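Local coordinates for galactokinase (Bifidobacterium longum subsp. infantis ATCC 15697 = JCM 1222 = DSM 20088, PDB 6TEQ), which probably phosphorylates galactose at the expense of ATP, as a galactokinase of the GHMP kinase family, and binds 2-deoxy-2-fluoro-galactose in this crystal, at residues A[108-111]-A[112-116]; A[383-386]-A[387-391]; A[257-261]-A[262-266]; A[315-319]-A[320-324]. All blocks are in the same frame, centred on the assembly; numbering follows the deposited sequence. Where two conformers were deposited one is given.

Interaction 1: A[108-111]-A[112-116]; sequences TGVA and WALRQ
Val-110 and Leu-114, one helical turn apart, lie side by side and point the same way, CG1 of Val-110 standing 4.2 Å from CD1 of Leu-114. This is the tightly packed side of helix 105-116. Branched apolar side chains suit this buried side, where Val-110 also packs on Thr-146, Ala-150 and Leu-153 of helix 141-156 and on Ser-178 of helix 165-183. Leu-114 CG, beside its own backbone N (chi1 -67°), leans back to 3.4 Å from Val-110 O, the carbonyl that its N grips at 2.9 Å. Ala-113 N bonds Gly-109 O at 2.8 Å, and the small Ala-111 packs on Leu-92 and Leu-153. The three helices belong to the N-terminal part of the GHMP kinase fold, and Val-110 lies about 8 Å, side chain to side chain, from Glu-179, which binds magnesium, absent from this model. Trp-112 swings CG away from its backbone N (chi1 170°), which leaves Gly-109 O in the plane of the indole at its edge, 3.6 Å from CE3; Gly-109 has no side chain to set beside the ring. Toward solvent the packing thins: Gln-116 merely lays CG over one indole face, near the rim, and Arg-115 runs CD past Ala-111 O at 3.4 Å before its guanidinium turns off to bond Val-122 O.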
ATOM      1  N   THR A 108      -5.220  -2.460  17.582  1.00 15.85           N
ATOM      2  CA  THR A 108      -4.819  -3.016  18.879  1.00 16.05           C
ATOM      3  C   THR A 108      -3.435  -3.625  18.706  1.00 15.02           C
ATOM      4  O   THR A 108      -2.586  -3.559  19.607  1.00 15.90           O
ATOM      5  CB  THR A 108      -5.814  -4.076  19.329  1.00 16.98           C
ATOM      6  OG1 THR A 108      -7.105  -3.472  19.296  1.00 18.42           O
ATOM      7  CG2 THR A 108      -5.502  -4.584  20.701  1.00 17.82           C
ATOM      8  N   GLY A 109      -3.252  -4.291  17.567  1.00 15.69           N
ATOM      9  CA  GLY A 109      -2.012  -5.068  17.326  1.00 17.56           C
ATOM     10  C   GLY A 109      -0.800  -4.151  17.231  1.00 14.90           C
ATOM     11  O   GLY A 109       0.308  -4.583  17.517  1.00 16.28           O
ATOM     12  N   VAL A 110      -1.002  -2.894  16.909  1.00 16.29           N
ATOM     13  CA  VAL A 110       0.112  -1.901  16.884  1.00 15.44           C
ATOM     14  C   VAL A 110       0.621  -1.621  18.300  1.00 17.72           C
ATOM     15  O   VAL A 110       1.847  -1.749  18.527  1.00 16.63           O
ATOM     16  CB  VAL A 110      -0.296  -0.597  16.187  1.00 13.77           C
ATOM     17  CG1 VAL A 110       0.848   0.391  16.328  1.00 14.50           C
ATOM     18  CG2 VAL A 110      -0.678  -0.886  14.715  1.00 14.22           C
ATOM     19  N   ALA A 111      -0.274  -1.384  19.242  1.00 15.23           N
ATOM     20  CA  ALA A 111       0.114  -1.219  20.658  1.00 15.50           C
ATOM     21  C   ALA A 111       0.823  -2.494  21.156  1.00 17.03           C
ATOM     22  O   ALA A 111       1.885  -2.400  21.801  1.00 18.09           O
ATOM     23  CB  ALA A 111      -1.051  -0.774  21.464  1.00 15.14           C
ATOM     24  N   TRP A 112       0.242  -3.653  20.860  1.00 13.99           N
ATOM     25  CA  TRP A 112       0.838  -4.971  21.197  1.00 16.38           C
ATOM     26  C   TRP A 112       2.255  -5.064  20.638  1.00 16.53           C
ATOM     27  O   TRP A 112       3.229  -5.566  21.368  1.00 20.56           O
ATOM     28  CB  TRP A 112      -0.081  -6.050  20.678  1.00 18.47           C
ATOM     29  CG  TRP A 112       0.479  -7.424  20.734  1.00 18.87           C
ATOM     30  CD1 TRP A 112       0.424  -8.249  21.817  1.00 23.64           C
ATOM     31  CD2 TRP A 112       1.096  -8.167  19.668  1.00 18.12           C
ATOM     32  NE1 TRP A 112       1.016  -9.443  21.518  1.00 25.45           N
ATOM     33  CE2 TRP A 112       1.405  -9.431  20.209  1.00 23.06           C
ATOM     34  CE3 TRP A 112       1.414  -7.914  18.318  1.00 15.74           C
ATOM     35  CZ2 TRP A 112       2.017 -10.433  19.465  1.00 23.23           C
ATOM     36  CZ3 TRP A 112       1.958  -8.928  17.570  1.00 18.98           C
ATOM     37  CH2 TRP A 112       2.313 -10.145  18.152  1.00 23.90           C
ATOM     38  N   ALA A 113       2.412  -4.726  19.360  1.00 15.46           N
ATOM     39  CA  ALA A 113       3.743  -4.837  18.712  1.00 19.89           C
ATOM     40  C   ALA A 113       4.730  -3.891  19.378  1.00 15.97           C
ATOM     41  O   ALA A 113       5.873  -4.277  19.624  1.00 17.91           O
ATOM     42  CB  ALA A 113       3.656  -4.572  17.215  1.00 16.34           C
ATOM     43  N   LEU A 114       4.338  -2.673  19.700  1.00 19.93           N
ATOM     44  CA  LEU A 114       5.249  -1.741  20.413  1.00 20.99           C
ATOM     45  C   LEU A 114       5.627  -2.330  21.787  1.00 19.06           C
ATOM     46  O   LEU A 114       6.789  -2.281  22.144  1.00 22.01           O
ATOM     47  CB  LEU A 114       4.585  -0.386  20.538  1.00 16.16           C
ATOM     48  CG  LEU A 114       4.391   0.360  19.185  1.00 16.49           C
ATOM     49  CD1 LEU A 114       3.502   1.599  19.329  1.00 17.87           C
ATOM     50  CD2 LEU A 114       5.751   0.785  18.617  1.00 15.95           C
ATOM     51  N   ARG A 115       4.668  -2.886  22.516  1.00 19.69           N
ATOM     52  CA  ARG A 115       4.961  -3.445  23.838  1.00 20.58           C
ATOM     53  C   ARG A 115       5.918  -4.611  23.624  1.00 20.38           C
ATOM     54  O   ARG A 115       6.866  -4.715  24.452  1.00 24.23           O
ATOM     55  CB  ARG A 115       3.655  -3.833  24.518  1.00 17.77           C
ATOM     56  CG  ARG A 115       2.897  -2.605  25.009  1.00 19.12           C
ATOM     57  CD  ARG A 115       1.414  -2.897  25.174  1.00 19.43           C
ATOM     58  NE  ARG A 115       1.116  -3.931  26.134  1.00 22.13           N
ATOM     59  CZ  ARG A 115       1.043  -3.733  27.441  1.00 19.54           C
ATOM     60  NH1 ARG A 115       0.744  -4.742  28.225  1.00 26.33           N
ATOM     61  NH2 ARG A 115       1.227  -2.531  27.967  1.00 21.58           N
ATOM     62  N   GLN A 116       5.649  -5.465  22.614  1.00 21.93           N
ATOM     63  CA  GLN A 116       6.497  -6.648  22.322  1.00 25.39           C
ATOM     64  C   GLN A 116       7.933  -6.187  22.008  1.00 22.70           C
ATOM     65  O   GLN A 116       8.880  -6.928  22.352  1.00 27.53           O
ATOM     66  CB  GLN A 116       5.964  -7.539  21.191  1.00 29.45           C
ATOM     67  CG  GLN A 116       4.651  -8.281  21.492  1.00 26.03           C
ATOM     68  CD  GLN A 116       4.826  -9.423  22.458  1.00 37.21           C
ATOM     69  OE1 GLN A 116       4.738  -9.253  23.671  1.00 41.21           O
ATOM     70  NE2 GLN A 116       5.048 -10.598  21.910  1.00 39.70           N
TER

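Interaction 2: A[383-386]-A[387-391]; sequences HEIA and QKIAD
The carboxylate of Glu-384 is the flat group that faces across this contact: a water donates to its OE1 at 3.1 Å and accepts from Lys-388 NZ at 2.7 Å. The carboxamide of Gln-387 is gripped at both ends. Its NE2 gives a hydrogen bond of 2.9 Å to OD1 of Asp-391, arriving on the syn side but 32° out of the carboxylate plane, while OE1 accepts from Val-4 N. This fixes the rotation of the amide; a glutamine suits the place because it can donate and accept at once. A third flat group, the imidazole of His-383, stacks on the ring of Phe-6.

The helix, 382-396, is amphipathic and packs in the C-terminal part of the GHMP kinase fold, on strand 230-236 and helix 345-356. Along its outer side Glu-384 and Lys-388 run side by side in the i to i+4 spacing, with CG of Glu-384 4.1 Å from CE of Lys-388. Their charged atoms, OE1 of Glu-384 and NZ of Lys-388, stay 4.2 Å apart, too far for a salt bridge, so that the water alone joins them here. The ammonium also bonds Asn-357 OD1.

The inner side carries Ile-385 and Ile-389, whose side chains cross obliquely, CG2 of Ile-385 4.1 Å from CD1 of Ile-389. Ile-389 also touches Ala-350 and Val-353. Ala-386 and Ala-390, small enough for close approach, pack against Val-4, and Ala-390 N bonds Ala-386 O at 2.9 Å.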
ATOM      1  N   HIS A 383     -11.410  11.563 -16.376  1.00 15.14           N
ATOM      2  CA  HIS A 383     -12.879  11.344 -16.232  1.00 16.43           C
ATOM      3  C   HIS A 383     -13.373  10.570 -17.428  1.00 15.39           C
ATOM      4  O   HIS A 383     -14.128   9.619 -17.237  1.00 17.03           O
ATOM      5  CB  HIS A 383     -13.660  12.636 -16.090  1.00 18.28           C
ATOM      6  CG  HIS A 383     -13.743  13.102 -14.681  1.00 23.36           C
ATOM      7  ND1 HIS A 383     -12.596  13.424 -13.946  1.00 25.05           N
ATOM      8  CD2 HIS A 383     -14.805  13.234 -13.856  1.00 25.60           C
ATOM      9  CE1 HIS A 383     -12.966  13.758 -12.719  1.00 25.65           C
ATOM     10  NE2 HIS A 383     -14.322  13.648 -12.649  1.00 28.03           N
ATOM     11  N   GLU A 384     -12.944  10.951 -18.622  1.00 14.92           N
ATOM     12  CA  GLU A 384     -13.431  10.279 -19.854  1.00 16.51           C
ATOM     13  C   GLU A 384     -13.053   8.815 -19.812  1.00 13.57           C
ATOM     14  O   GLU A 384     -13.898   7.977 -20.142  1.00 15.30           O
ATOM     15  CB  GLU A 384     -12.728  10.856 -21.077  1.00 19.25           C
ATOM     16  CG  GLU A 384     -13.133  10.211 -22.394  1.00 29.67           C
ATOM     17  CD  GLU A 384     -13.072  11.266 -23.489  0.80 32.28           C
ATOM     18  OE1 GLU A 384     -12.011  11.329 -24.116  0.70 41.08           O
ATOM     19  OE2 GLU A 384     -14.038  12.116 -23.604  0.70 31.15           O
ATOM     20  N   ILE A 385     -11.808   8.509 -19.421  1.00 12.92           N
ATOM     21  CA  ILE A 385     -11.338   7.104 -19.438  1.00 11.97           C
ATOM     22  C   ILE A 385     -12.042   6.324 -18.326  1.00 12.47           C
ATOM     23  O   ILE A 385     -12.453   5.187 -18.567  1.00 14.99           O
ATOM     24  CB  ILE A 385      -9.817   7.043 -19.351  1.00 12.86           C
ATOM     25  CG1 ILE A 385      -9.182   7.619 -20.628  1.00 14.39           C
ATOM     26  CG2 ILE A 385      -9.349   5.596 -19.102  1.00 14.03           C
ATOM     27  CD1 ILE A 385      -7.696   7.857 -20.522  1.00 16.72           C
ATOM     28  N   ALA A 386     -12.207   6.905 -17.158  1.00 14.19           N
ATOM     29  CA  ALA A 386     -12.978   6.268 -16.057  1.00 13.79           C
ATOM     30  C   ALA A 386     -14.390   5.946 -16.522  1.00 12.78           C
ATOM     31  O   ALA A 386     -14.880   4.862 -16.280  1.00 14.50           O
ATOM     32  CB  ALA A 386     -12.970   7.158 -14.856  1.00 15.30           C
ATOM     33  N   GLN A 387     -15.030   6.845 -17.259  1.00 13.12           N
ATOM     34  CA  GLN A 387     -16.406   6.583 -17.706  1.00 13.68           C
ATOM     35  C   GLN A 387     -16.431   5.494 -18.789  1.00 12.07           C
ATOM     36  O   GLN A 387     -17.354   4.669 -18.780  1.00 14.12           O
ATOM     37  CB  GLN A 387     -17.016   7.889 -18.199  1.00 11.75           C
ATOM     38  CG  GLN A 387     -18.502   7.726 -18.534  1.00 14.32           C
ATOM     39  CD  GLN A 387     -19.272   7.330 -17.300  1.00 10.39           C
ATOM     40  OE1 GLN A 387     -19.362   8.122 -16.324  1.00 15.35           O
ATOM     41  NE2 GLN A 387     -19.798   6.101 -17.312  1.00 14.53           N
ATOM     42  N   LYS A 388     -15.417   5.482 -19.678  1.00 12.85           N
ATOM     43  CA  LYS A 388     -15.282   4.361 -20.638  1.00 13.57           C
ATOM     44  C   LYS A 388     -15.143   3.036 -19.884  1.00 14.28           C
ATOM     45  O   LYS A 388     -15.735   2.028 -20.315  1.00 13.34           O
ATOM     46  CB  LYS A 388     -14.132   4.640 -21.590  1.00 14.20           C
ATOM     47  CG  LYS A 388     -14.501   5.670 -22.644  1.00 19.68           C
ATOM     48  CD  LYS A 388     -13.380   5.981 -23.573  1.00 19.22           C
ATOM     49  CE  LYS A 388     -13.839   6.862 -24.714  1.00 25.73           C
ATOM     50  NZ  LYS A 388     -12.688   7.395 -25.467  1.00 27.51           N
ATOM     51  N   ILE A 389     -14.341   2.987 -18.804  1.00 14.27           N
ATOM     52  CA  ILE A 389     -14.226   1.724 -18.046  1.00 14.71           C
ATOM     53  C   ILE A 389     -15.591   1.384 -17.430  1.00 12.26           C
ATOM     54  O   ILE A 389     -15.978   0.216 -17.556  1.00 13.99           O
ATOM     55  CB  ILE A 389     -13.134   1.864 -16.993  1.00 14.86           C
ATOM     56  CG1 ILE A 389     -11.768   2.029 -17.652  1.00 14.17           C
ATOM     57  CG2 ILE A 389     -13.184   0.730 -16.022  1.00 13.77           C
ATOM     58  CD1 ILE A 389     -10.708   2.557 -16.725  1.00 13.37           C
ATOM     59  N   ALA A 390     -16.300   2.359 -16.885  1.00 13.01           N
ATOM     60  CA  ALA A 390     -17.635   2.159 -16.246  1.00 13.70           C
ATOM     61  C   ALA A 390     -18.619   1.619 -17.283  1.00 14.76           C
ATOM     62  O   ALA A 390     -19.333   0.620 -16.972  1.00 15.79           O
ATOM     63  CB  ALA A 390     -18.137   3.407 -15.582  1.00 15.65           C
ATOM     64  N   ASP A 391     -18.627   2.185 -18.495  1.00 15.80           N
ATOM     65  CA  ASP A 391     -19.597   1.746 -19.540  1.00 16.07           C
ATOM     66  C   ASP A 391     -19.250   0.312 -19.898  1.00 14.14           C
ATOM     67  O   ASP A 391     -20.133  -0.542 -19.966  1.00 15.40           O
ATOM     68  CB  ASP A 391     -19.568   2.646 -20.762  1.00 16.83           C
ATOM     69  CG  ASP A 391     -20.271   3.966 -20.633  1.00 16.99           C
ATOM     70  OD1 ASP A 391     -20.510   4.361 -19.505  1.00 18.31           O
ATOM     71  OD2 ASP A 391     -20.744   4.501 -21.722  1.00 21.04           O
TER
HETATM   72  O   HOH W   1     -10.483   8.684 -24.495  1.00 47.53           O

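Interaction 3: A[257-261]-A[262-266]; sequences EAAKI and LGVAN
Ala-259 and Val-264 meet through both backbone and side chain where helix 247-262 ends. Among the hydrogen bonds, Val-264 N reaches back to Ala-259 O at 3.0 Å and is nearly straight at the hydrogen (171°). Gly-263 N bonds Lys-260 O at 3.1 Å, but comes over the carbonyl, 70° out of its plane, and not on a lone pair. One residue earlier, Leu-262 N still makes the regular helical bond to Ala-258 O, 2.8 Å long.

The bonds from Val-264 N to Ala-259 O and from Gly-263 N to Lys-260 O, with the positive phi of Gly-263 (73°), define a Schellman motif. Lacking a side chain, glycine adopts this backbone shape at little cost, and the chain can then turn away from the helix axis. After two more residues Asn-266 caps helix 267-276: its OD1 accepts from Val-269 N, a task for which a short polar side chain is well fitted.

The remaining contacts are van der Waals ones. One is an apolar pair across the turn, CB of Ala-259 sitting 4.0 Å from CG2 of Val-264, a branch placed between its own backbone N and carbonyl carbon. Others set carbon against carbonyl oxygen: the small methyl of Ala-259 lies close to the returning chain, CB 3.6 Å from Val-264 O, and Leu-262 holds CG 3.3 Å from Ala-258 O. Leu-262 extends beyond it to Leu-267 and Thr-270 of the next helix and to Leu-291. Val-264 packs on Val-269 and Thr-270, while Ala-258 rests on Met-296 and Val-300 of helix 294-318.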
ATOM      1  N   GLU A 257      10.596 -20.494  -1.699  0.50 14.46           N
ATOM      2  CA  GLU A 257      11.145 -21.809  -2.100  0.50 14.82           C
ATOM      3  C   GLU A 257      12.130 -21.521  -3.244  0.50 17.74           C
ATOM      4  O   GLU A 257      13.279 -21.937  -3.199  0.50 14.58           O
ATOM      5  CB  GLU A 257      10.027 -22.759  -2.529  0.50 15.20           C
ATOM      6  CG  GLU A 257      10.553 -24.055  -3.128  0.50 19.63           C
ATOM      7  CD  GLU A 257      11.109 -25.042  -2.111  0.50 28.20           C
ATOM      8  OE1 GLU A 257      11.353 -24.625  -0.951  0.50 32.50           O
ATOM      9  OE2 GLU A 257      11.244 -26.244  -2.453  0.50 30.35           O
ATOM     10  N   ALA A 258      11.711 -20.727  -4.218  1.00 17.43           N
ATOM     11  CA  ALA A 258      12.607 -20.415  -5.342  1.00 17.92           C
ATOM     12  C   ALA A 258      13.981 -20.011  -4.801  1.00 15.60           C
ATOM     13  O   ALA A 258      15.029 -20.507  -5.273  1.00 17.39           O
ATOM     14  CB  ALA A 258      11.999 -19.319  -6.174  1.00 18.05           C
ATOM     15  N   ALA A 259      13.984 -19.144  -3.812  1.00 15.89           N
ATOM     16  CA  ALA A 259      15.248 -18.602  -3.258  1.00 16.64           C
ATOM     17  C   ALA A 259      16.040 -19.714  -2.569  1.00 17.15           C
ATOM     18  O   ALA A 259      17.291 -19.770  -2.735  1.00 19.42           O
ATOM     19  CB  ALA A 259      14.942 -17.466  -2.336  1.00 18.49           C
ATOM     20  N   LYS A 260      15.314 -20.588  -1.878  1.00 18.79           N
ATOM     21  CA  LYS A 260      15.934 -21.788  -1.268  1.00 18.40           C
ATOM     22  C   LYS A 260      16.572 -22.620  -2.395  1.00 20.71           C
ATOM     23  O   LYS A 260      17.754 -23.047  -2.221  1.00 21.81           O
ATOM     24  CB  LYS A 260      14.913 -22.587  -0.437  1.00 22.53           C
ATOM     25  CG  LYS A 260      15.481 -23.777   0.342  0.90 30.45           C
ATOM     26  CD  LYS A 260      14.427 -24.673   0.977  0.80 37.86           C
ATOM     27  CE  LYS A 260      14.961 -25.733   1.938  0.70 34.99           C
ATOM     28  NZ  LYS A 260      16.101 -26.499   1.379  0.60 37.53           N
ATOM     29  N   ILE A 261      15.812 -22.909  -3.447  1.00 19.13           N
ATOM     30  CA  ILE A 261      16.323 -23.782  -4.531  1.00 19.01           C
ATOM     31  C   ILE A 261      17.567 -23.133  -5.138  1.00 18.51           C
ATOM     32  O   ILE A 261      18.573 -23.828  -5.286  1.00 20.76           O
ATOM     33  CB  ILE A 261      15.261 -24.086  -5.575  1.00 20.33           C
ATOM     34  CG1 ILE A 261      14.198 -24.996  -4.967  1.00 24.94           C
ATOM     35  CG2 ILE A 261      15.916 -24.713  -6.803  1.00 26.12           C
ATOM     36  CD1 ILE A 261      13.028 -25.180  -5.820  1.00 26.99           C
ATOM     37  N   LEU A 262      17.541 -21.832  -5.314  1.00 20.91           N
ATOM     38  CA  LEU A 262      18.654 -21.065  -5.934  1.00 21.89           C
ATOM     39  C   LEU A 262      19.823 -20.861  -4.964  1.00 20.37           C
ATOM     40  O   LEU A 262      20.925 -20.515  -5.436  1.00 23.44           O
ATOM     41  CB  LEU A 262      18.092 -19.733  -6.430  1.00 17.80           C
ATOM     42  CG  LEU A 262      17.220 -19.913  -7.674  1.00 18.32           C
ATOM     43  CD1 LEU A 262      16.513 -18.615  -7.958  1.00 18.86           C
ATOM     44  CD2 LEU A 262      17.996 -20.462  -8.888  1.00 19.69           C
ATOM     45  N   GLY A 263      19.650 -21.137  -3.674  1.00 19.60           N
ATOM     46  CA  GLY A 263      20.718 -20.990  -2.678  1.00 18.85           C
ATOM     47  C   GLY A 263      21.019 -19.534  -2.348  1.00 25.11           C
ATOM     48  O   GLY A 263      22.150 -19.286  -2.015  1.00 25.15           O
ATOM     49  N   VAL A 264      20.007 -18.647  -2.413  1.00 20.02           N
ATOM     50  CA  VAL A 264      20.126 -17.208  -2.207  1.00 21.35           C
ATOM     51  C   VAL A 264      19.212 -16.822  -1.070  1.00 18.11           C
ATOM     52  O   VAL A 264      18.178 -17.452  -0.848  1.00 18.95           O
ATOM     53  CB  VAL A 264      19.849 -16.390  -3.485  1.00 20.19           C
ATOM     54  CG1 VAL A 264      20.928 -16.655  -4.542  1.00 26.37           C
ATOM     55  CG2 VAL A 264      18.468 -16.675  -4.091  1.00 19.54           C
ATOM     56  N   ALA A 265      19.572 -15.771  -0.384  1.00 17.54           N
ATOM     57  CA  ALA A 265      18.746 -15.331   0.779  1.00 22.63           C
ATOM     58  C   ALA A 265      17.412 -14.749   0.283  1.00 19.59           C
ATOM     59  O   ALA A 265      16.389 -14.859   1.026  1.00 18.09           O
ATOM     60  CB  ALA A 265      19.455 -14.276   1.552  1.00 27.66           C
ATOM     61  N   ASN A 266      17.434 -14.163  -0.921  1.00 17.08           N
ATOM     62  CA  ASN A 266      16.213 -13.564  -1.501  1.00 15.15           C
ATOM     63  C   ASN A 266      16.371 -13.398  -3.017  1.00 14.66           C
ATOM     64  O   ASN A 266      17.504 -13.392  -3.527  1.00 14.59           O
ATOM     65  CB  ASN A 266      15.823 -12.249  -0.820  1.00 15.97           C
ATOM     66  CG  ASN A 266      16.967 -11.257  -0.748  1.00 15.23           C
ATOM     67  OD1 ASN A 266      17.396 -10.818  -1.800  1.00 14.41           O
ATOM     68  ND2 ASN A 266      17.469 -10.920   0.444  1.00 17.18           N
TER

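Interaction 4: A[315-319]-A[320-324]; sequences RAFAQ and GDIKA
Ala-316 O accepts from two backbone groups, Asp-321 N at 2.9 Å and, weakly, Gln-319 N at 3.2 Å. The first is the longer-reaching of the two bonds that close a Schellman motif at the end of helix 294-318. The other runs from Gly-320 N to Phe-317 O, with the donor 70° out of the carbonyl plane. Gly-320 has the positive phi (70°) of this turn, which a residue without a side chain adopts easily. Asp-321 then begins the next helix, 322-338, as its N-cap: with CG anti to its backbone N (chi1 -168°), OD1 takes a 3.1 Å bond from Ala-324 N, met from above the carboxylate plane. Aspartate is suited to this, being short and an acceptor. Its OD2 receives a water at 2.9 Å, and the same water donates to Gln-319 OE1, linking the two side chains.

Where the two helices adjoin, methyls meet: CB of Ala-316 lies 4.0 Å from CB of Ala-324. Phe-317 meets two other aromatics, Tyr-228 edge-to-face and Phe-223; Ile-322 likewise touches Tyr-228, and its CD1 lies 3.9 Å from CE1 of Phe-317.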
ATOM      1  N   ARG A 315      14.321   6.184 -14.331  1.00 12.13           N
ATOM      2  CA  ARG A 315      15.108   6.859 -15.379  1.00 12.56           C
ATOM      3  C   ARG A 315      14.151   7.503 -16.408  1.00 11.81           C
ATOM      4  O   ARG A 315      14.312   8.713 -16.716  1.00 13.83           O
ATOM      5  CB  ARG A 315      16.018   5.861 -16.070  1.00 14.12           C
ATOM      6  CG  ARG A 315      16.744   6.486 -17.250  1.00 18.42           C
ATOM      7  CD  ARG A 315      17.514   5.450 -17.983  1.00 19.29           C
ATOM      8  NE  ARG A 315      18.688   5.071 -17.233  1.00 20.54           N
ATOM      9  CZ  ARG A 315      19.575   4.181 -17.660  1.00 25.92           C
ATOM     10  NH1 ARG A 315      19.435   3.585 -18.855  1.00 30.48           N
ATOM     11  NH2 ARG A 315      20.609   3.933 -16.881  1.00 32.34           N
ATOM     12  N   ALA A 316      13.131   6.772 -16.844  1.00 12.68           N
ATOM     13  CA  ALA A 316      12.208   7.276 -17.893  1.00 13.36           C
ATOM     14  C   ALA A 316      11.506   8.522 -17.397  1.00 13.31           C
ATOM     15  O   ALA A 316      11.386   9.512 -18.099  1.00 14.15           O
ATOM     16  CB  ALA A 316      11.211   6.242 -18.331  1.00 13.52           C
ATOM     17  N   PHE A 317      10.971   8.459 -16.173  1.00 11.50           N
ATOM     18  CA  PHE A 317      10.203   9.608 -15.684  1.00 12.96           C
ATOM     19  C   PHE A 317      11.117  10.813 -15.497  1.00 11.70           C
ATOM     20  O   PHE A 317      10.714  11.945 -15.803  1.00 14.68           O
ATOM     21  CB  PHE A 317       9.409   9.245 -14.422  1.00 15.05           C
ATOM     22  CG  PHE A 317       8.200  10.096 -14.244  1.00 14.44           C
ATOM     23  CD1 PHE A 317       7.031   9.792 -14.923  1.00 16.78           C
ATOM     24  CD2 PHE A 317       8.255  11.240 -13.466  1.00 14.37           C
ATOM     25  CE1 PHE A 317       5.923  10.619 -14.793  1.00 15.30           C
ATOM     26  CE2 PHE A 317       7.178  12.086 -13.373  1.00 16.08           C
ATOM     27  CZ  PHE A 317       6.025  11.790 -14.061  1.00 16.33           C
ATOM     28  N   ALA A 318      12.321  10.639 -14.934  1.00 13.62           N
ATOM     29  CA  ALA A 318      13.287  11.751 -14.771  1.00 12.84           C
ATOM     30  C   ALA A 318      13.658  12.343 -16.128  1.00 12.26           C
ATOM     31  O   ALA A 318      13.913  13.542 -16.207  1.00 16.30           O
ATOM     32  CB  ALA A 318      14.501  11.216 -14.047  1.00 14.17           C
ATOM     33  N   GLN A 319      13.627  11.556 -17.185  1.00 13.41           N
ATOM     34  CA  GLN A 319      13.933  12.024 -18.549  1.00 13.55           C
ATOM     35  C   GLN A 319      12.709  12.635 -19.226  1.00 12.70           C
ATOM     36  O   GLN A 319      12.850  13.143 -20.347  1.00 13.00           O
ATOM     37  CB  GLN A 319      14.485  10.918 -19.394  1.00 15.85           C
ATOM     38  CG  GLN A 319      15.872  10.519 -19.043  1.00 18.22           C
ATOM     39  CD  GLN A 319      16.408   9.409 -19.900  1.00 21.66           C
ATOM     40  OE1 GLN A 319      15.664   8.751 -20.621  1.00 31.76           O
ATOM     41  NE2 GLN A 319      17.665   9.110 -19.673  1.00 22.37           N
ATOM     42  N   GLY A 320      11.554  12.584 -18.571  1.00 13.62           N
ATOM     43  CA  GLY A 320      10.336  13.129 -19.179  1.00 12.40           C
ATOM     44  C   GLY A 320       9.859  12.269 -20.344  1.00 14.05           C
ATOM     45  O   GLY A 320       9.086  12.788 -21.219  1.00 15.44           O
ATOM     46  N   ASP A 321      10.293  11.014 -20.353  1.00 14.03           N
ATOM     47  CA  ASP A 321       9.962  10.041 -21.410  1.00 14.43           C
ATOM     48  C   ASP A 321       8.704   9.296 -20.980  1.00 12.78           C
ATOM     49  O   ASP A 321       8.773   8.214 -20.469  1.00 13.56           O
ATOM     50  CB  ASP A 321      11.167   9.153 -21.731  1.00 14.64           C
ATOM     51  CG  ASP A 321      10.954   8.352 -22.999  1.00 17.51           C
ATOM     52  OD1 ASP A 321       9.753   8.263 -23.484  1.00 17.54           O
ATOM     53  OD2 ASP A 321      11.978   7.771 -23.469  1.00 22.22           O
ATOM     54  N   ILE A 322       7.582   9.982 -21.100  1.00 13.36           N
ATOM     55  CA  ILE A 322       6.294   9.465 -20.574  1.00 13.00           C
ATOM     56  C   ILE A 322       5.845   8.268 -21.382  1.00 11.69           C
ATOM     57  O   ILE A 322       5.254   7.331 -20.779  1.00 13.14           O
ATOM     58  CB  ILE A 322       5.238  10.575 -20.467  1.00 14.75           C
ATOM     59  CG1 ILE A 322       5.836  11.838 -19.806  1.00 14.23           C
ATOM     60  CG2 ILE A 322       3.977  10.044 -19.710  1.00 15.35           C
ATOM     61  CD1 ILE A 322       6.538  11.645 -18.470  1.00 16.94           C
ATOM     62  N   LYS A 323       6.120   8.230 -22.684  1.00 11.83           N
ATOM     63  CA  LYS A 323       5.816   7.009 -23.454  1.00 12.49           C
ATOM     64  C   LYS A 323       6.560   5.822 -22.881  1.00 12.86           C
ATOM     65  O   LYS A 323       5.963   4.780 -22.748  1.00 14.02           O
ATOM     66  CB  LYS A 323       6.074   7.265 -24.949  1.00 15.33           C
ATOM     67  CG  LYS A 323       5.105   8.270 -25.591  1.00 17.69           C
ATOM     68  CD  LYS A 323       5.326   8.396 -27.108  1.00 23.61           C
ATOM     69  CE  LYS A 323       4.408   9.294 -27.897  1.00 33.59           C
ATOM     70  N   ALA A 324       7.851   5.980 -22.609  1.00 13.04           N
ATOM     71  CA  ALA A 324       8.668   4.898 -22.038  1.00 12.01           C
ATOM     72  C   ALA A 324       8.128   4.545 -20.649  1.00 11.55           C
ATOM     73  O   ALA A 324       7.990   3.342 -20.348  1.00 13.45           O
ATOM     74  CB  ALA A 324      10.121   5.300 -22.049  1.00 13.92           C
TER
HETATM   75  O   HOH W   2      14.435   9.177 -22.960  1.00 31.66           O

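In the fold
Interaction 1 is the buried one: apolar side chains and small residues dominate where helix 105-116 packs among neighbouring helices, near the magnesium and ADP sites, empty in this model. The other three are only partly buried. Interaction 2, also mid-helix, differs in having an outer side with a paired amide and carboxylate and a water-bridged charge pair. Interactions 3 and 4 are both Schellman turns followed within a few residues by an N-capped helix, and both touch helix 294-318, the former by packing on it, the latter at its end. Interactions 2 and 4 both belong to the C-terminal part of the fold and pack on strand 230-236, their nearest atoms about 12 Å apart; interaction 1 lies across the chain's centre from both.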